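Side-chain contact in sortase family protein (Clostridium perfringens, PDB 6IXZ), which is a class C sortase, a cysteine transpeptidase that probably joins pilin subunits covalently during pilus assembly at the cell surface: residues D13-E16 against K17-V21. Numbering follows the deposited sequence.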
ATOM      1  N   ASP A  13       6.339 -16.266   5.170  1.00 26.49           N
ATOM      2  CA  ASP A  13       6.866 -16.622   3.861  1.00 29.08           C
ATOM      3  C   ASP A  13       7.648 -15.480   3.232  1.00 33.26           C
ATOM      4  O   ASP A  13       8.710 -15.694   2.648  1.00 31.29           O
ATOM      5  CB  ASP A  13       5.706 -16.941   2.909  1.00 32.25           C
ATOM      6  CG  ASP A  13       5.086 -18.270   3.175  1.00 31.11           C
ATOM      7  OD1 ASP A  13       4.120 -18.627   2.460  1.00 30.00           O
ATOM      8  OD2 ASP A  13       5.589 -18.967   4.071  1.00 29.49           O
ATOM      9  N   TYR A  14       7.026 -14.301   3.203  1.00 28.43           N
ATOM     10  CA  TYR A  14       7.611 -13.143   2.545  1.00 27.05           C
ATOM     11  C   TYR A  14       8.955 -12.798   3.175  1.00 27.93           C
ATOM     12  O   TYR A  14       9.924 -12.536   2.474  1.00 25.86           O
ATOM     13  CB  TYR A  14       6.697 -11.921   2.654  1.00 30.68           C
ATOM     14  CG  TYR A  14       7.447 -10.627   2.429  1.00 24.09           C
ATOM     15  CD1 TYR A  14       7.690 -10.171   1.142  1.00 26.42           C
ATOM     16  CD2 TYR A  14       7.985  -9.914   3.493  1.00 24.27           C
ATOM     17  CE1 TYR A  14       8.453  -9.039   0.912  1.00 22.31           C
ATOM     18  CE2 TYR A  14       8.746  -8.784   3.279  1.00 25.58           C
ATOM     19  CZ  TYR A  14       8.992  -8.359   1.979  1.00 22.05           C
ATOM     20  OH  TYR A  14       9.710  -7.207   1.768  1.00 21.64           O
ATOM     21  N   THR A  15       9.009 -12.799   4.501  1.00 28.84           N
ATOM     22  CA  THR A  15      10.239 -12.450   5.203  1.00 32.30           C
ATOM     23  C   THR A  15      11.351 -13.469   4.904  1.00 33.01           C
ATOM     24  O   THR A  15      12.421 -13.121   4.409  1.00 27.82           O
ATOM     25  CB  THR A  15       9.996 -12.366   6.713  1.00 37.63           C
ATOM     26  OG1 THR A  15       8.981 -11.389   6.983  1.00 46.72           O
ATOM     27  CG2 THR A  15      11.277 -11.978   7.445  1.00 47.34           C
ATOM     28  N   GLU A  16      11.078 -14.747   5.109  1.00 36.71           N
ATOM     29  CA  GLU A  16      12.086 -15.741   4.774  1.00 42.05           C
ATOM     30  C   GLU A  16      12.616 -15.482   3.373  1.00 39.34           C
ATOM     31  O   GLU A  16      13.816 -15.563   3.144  1.00 32.10           O
ATOM     32  CB  GLU A  16      11.538 -17.167   4.856  1.00 48.99           C
ATOM     33  CG  GLU A  16      12.642 -18.219   4.904  1.00 56.65           C
ATOM     34  CD  GLU A  16      12.286 -19.500   4.170  1.00 64.30           C
ATOM     35  OE1 GLU A  16      13.195 -20.102   3.552  1.00 71.78           O
ATOM     36  OE2 GLU A  16      11.110 -19.921   4.229  1.00 59.87           O
ATOM     37  N   LYS A  17      11.705 -15.230   2.436  1.00 37.40           N
ATOM     38  CA  LYS A  17      12.016 -15.278   1.011  1.00 37.79           C
ATOM     39  C   LYS A  17      12.807 -14.046   0.569  1.00 39.19           C
ATOM     40  O   LYS A  17      13.756 -14.155  -0.214  1.00 42.46           O
ATOM     41  CB  LYS A  17      10.734 -15.388   0.190  1.00 40.90           C
ATOM     42  CG  LYS A  17      10.895 -14.941  -1.254  1.00 41.67           C
ATOM     43  CD  LYS A  17       9.617 -15.117  -2.061  1.00 51.63           C
ATOM     44  CE  LYS A  17       9.678 -14.326  -3.365  1.00 57.12           C
ATOM     45  NZ  LYS A  17       8.621 -14.724  -4.339  1.00 66.41           N
ATOM     46  N   ILE A  18      12.428 -12.880   1.078  1.00 37.10           N
ATOM     47  CA  ILE A  18      13.173 -11.647   0.775  1.00 41.37           C
ATOM     48  C   ILE A  18      14.530 -11.698   1.470  1.00 40.54           C
ATOM     49  O   ILE A  18      15.535 -11.291   0.899  1.00 43.20           O
ATOM     50  CB  ILE A  18      12.410 -10.358   1.194  1.00 34.43           C
ATOM     51  CG1 ILE A  18      12.914  -9.149   0.401  1.00 35.64           C
ATOM     52  CG2 ILE A  18      12.564 -10.075   2.681  1.00 35.60           C
ATOM     53  CD1 ILE A  18      12.257  -9.005  -0.945  1.00 38.42           C
ATOM     54  N   ASN A  19      14.572 -12.280   2.666  1.00 43.96           N
ATOM     55  CA  ASN A  19      15.833 -12.385   3.399  1.00 45.07           C
ATOM     56  C   ASN A  19      16.918 -13.194   2.668  1.00 46.34           C
ATOM     57  O   ASN A  19      18.096 -13.092   3.009  1.00 41.95           O
ATOM     58  CB  ASN A  19      15.594 -12.960   4.798  1.00 44.76           C
ATOM     59  CG  ASN A  19      15.250 -11.887   5.817  1.00 51.77           C
ATOM     60  OD1 ASN A  19      15.088 -10.717   5.471  1.00 48.30           O
ATOM     61  ND2 ASN A  19      15.154 -12.279   7.082  1.00 54.24           N
ATOM     62  N   ASN A  20      16.524 -13.976   1.662  1.00 51.53           N
ATOM     63  CA  ASN A  20      17.466 -14.833   0.924  1.00 52.82           C
ATOM     64  C   ASN A  20      17.696 -14.411  -0.524  1.00 52.29           C
ATOM     65  O   ASN A  20      18.344 -15.130  -1.284  1.00 54.83           O
ATOM     66  CB  ASN A  20      16.990 -16.292   0.930  1.00 53.76           C
ATOM     67  CG  ASN A  20      17.099 -16.941   2.297  1.00 56.55           C
ATOM     68  OD1 ASN A  20      18.104 -16.794   3.001  1.00 47.56           O
ATOM     69  ND2 ASN A  20      16.056 -17.671   2.681  1.00 55.81           N
ATOM     70  N   VAL A  21      17.149 -13.264  -0.919  1.00 48.83           N
ATOM     71  CA  VAL A  21      17.429 -12.697  -2.236  1.00 45.15           C
ATOM     72  C   VAL A  21      18.685 -11.832  -2.174  1.00 45.12           C
ATOM     73  O   VAL A  21      18.829 -11.004  -1.275  1.00 36.39           O
ATOM     74  CB  VAL A  21      16.256 -11.826  -2.735  1.00 51.38           C
ATOM     75  CG1 VAL A  21      16.667 -11.007  -3.949  1.00 46.40           C
ATOM     76  CG2 VAL A  21      15.054 -12.697  -3.062  1.00 54.14           C
TER
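Y14 and I18, one helical turn apart, run side by side in the same direction, and the beta-branched isoleucine lies over one face of the phenol ring. The evidence is a set of near-equal approaches: I18 CB and CG2 are each 4.0 Å from Y14 CZ, while CG1 stands 4.0 Å from Y14 OH. CG1, anti to the backbone N (chi1 -158°), extends along the ring to the hydroxyl, while CG2, placed between N and the carbonyl carbon, meets both the ring at CZ and the backbone, 3.5 Å from T15 O.

T15 and N19 repeat this parallel placement on the next pair. T15 CG2 meets the amide of N19 at ND2, 3.9 Å away, and T15 OG1 turns back to hydrogen-bond I11 O within the helix. E16 and N20 instead cross at a slant, their carboxylate and amide planes turned 80° apart; N20 ND2 is 3.1 Å from E16 O, but the angle is too poor for a hydrogen bond.

Beneath the side chains, I18 N donates to Y14 O at 2.9 Å and N19 N to T15 O at 2.9 Å, i-to-i+4 bonds of an alpha helix. A type I turn from I18 to V21, closed by V21 N to I18 O, follows and begins the link to helix 23-41.

The contact lies in the last turn of helix 5-18 and the turn that follows it, away from the predicted catalytic residues. The Y14/I18 side faces the loop between strands 130-135 and 138-150: Y14 OH makes a weak hydrogen bond with L136 N, and I18 rests on L136 and K137.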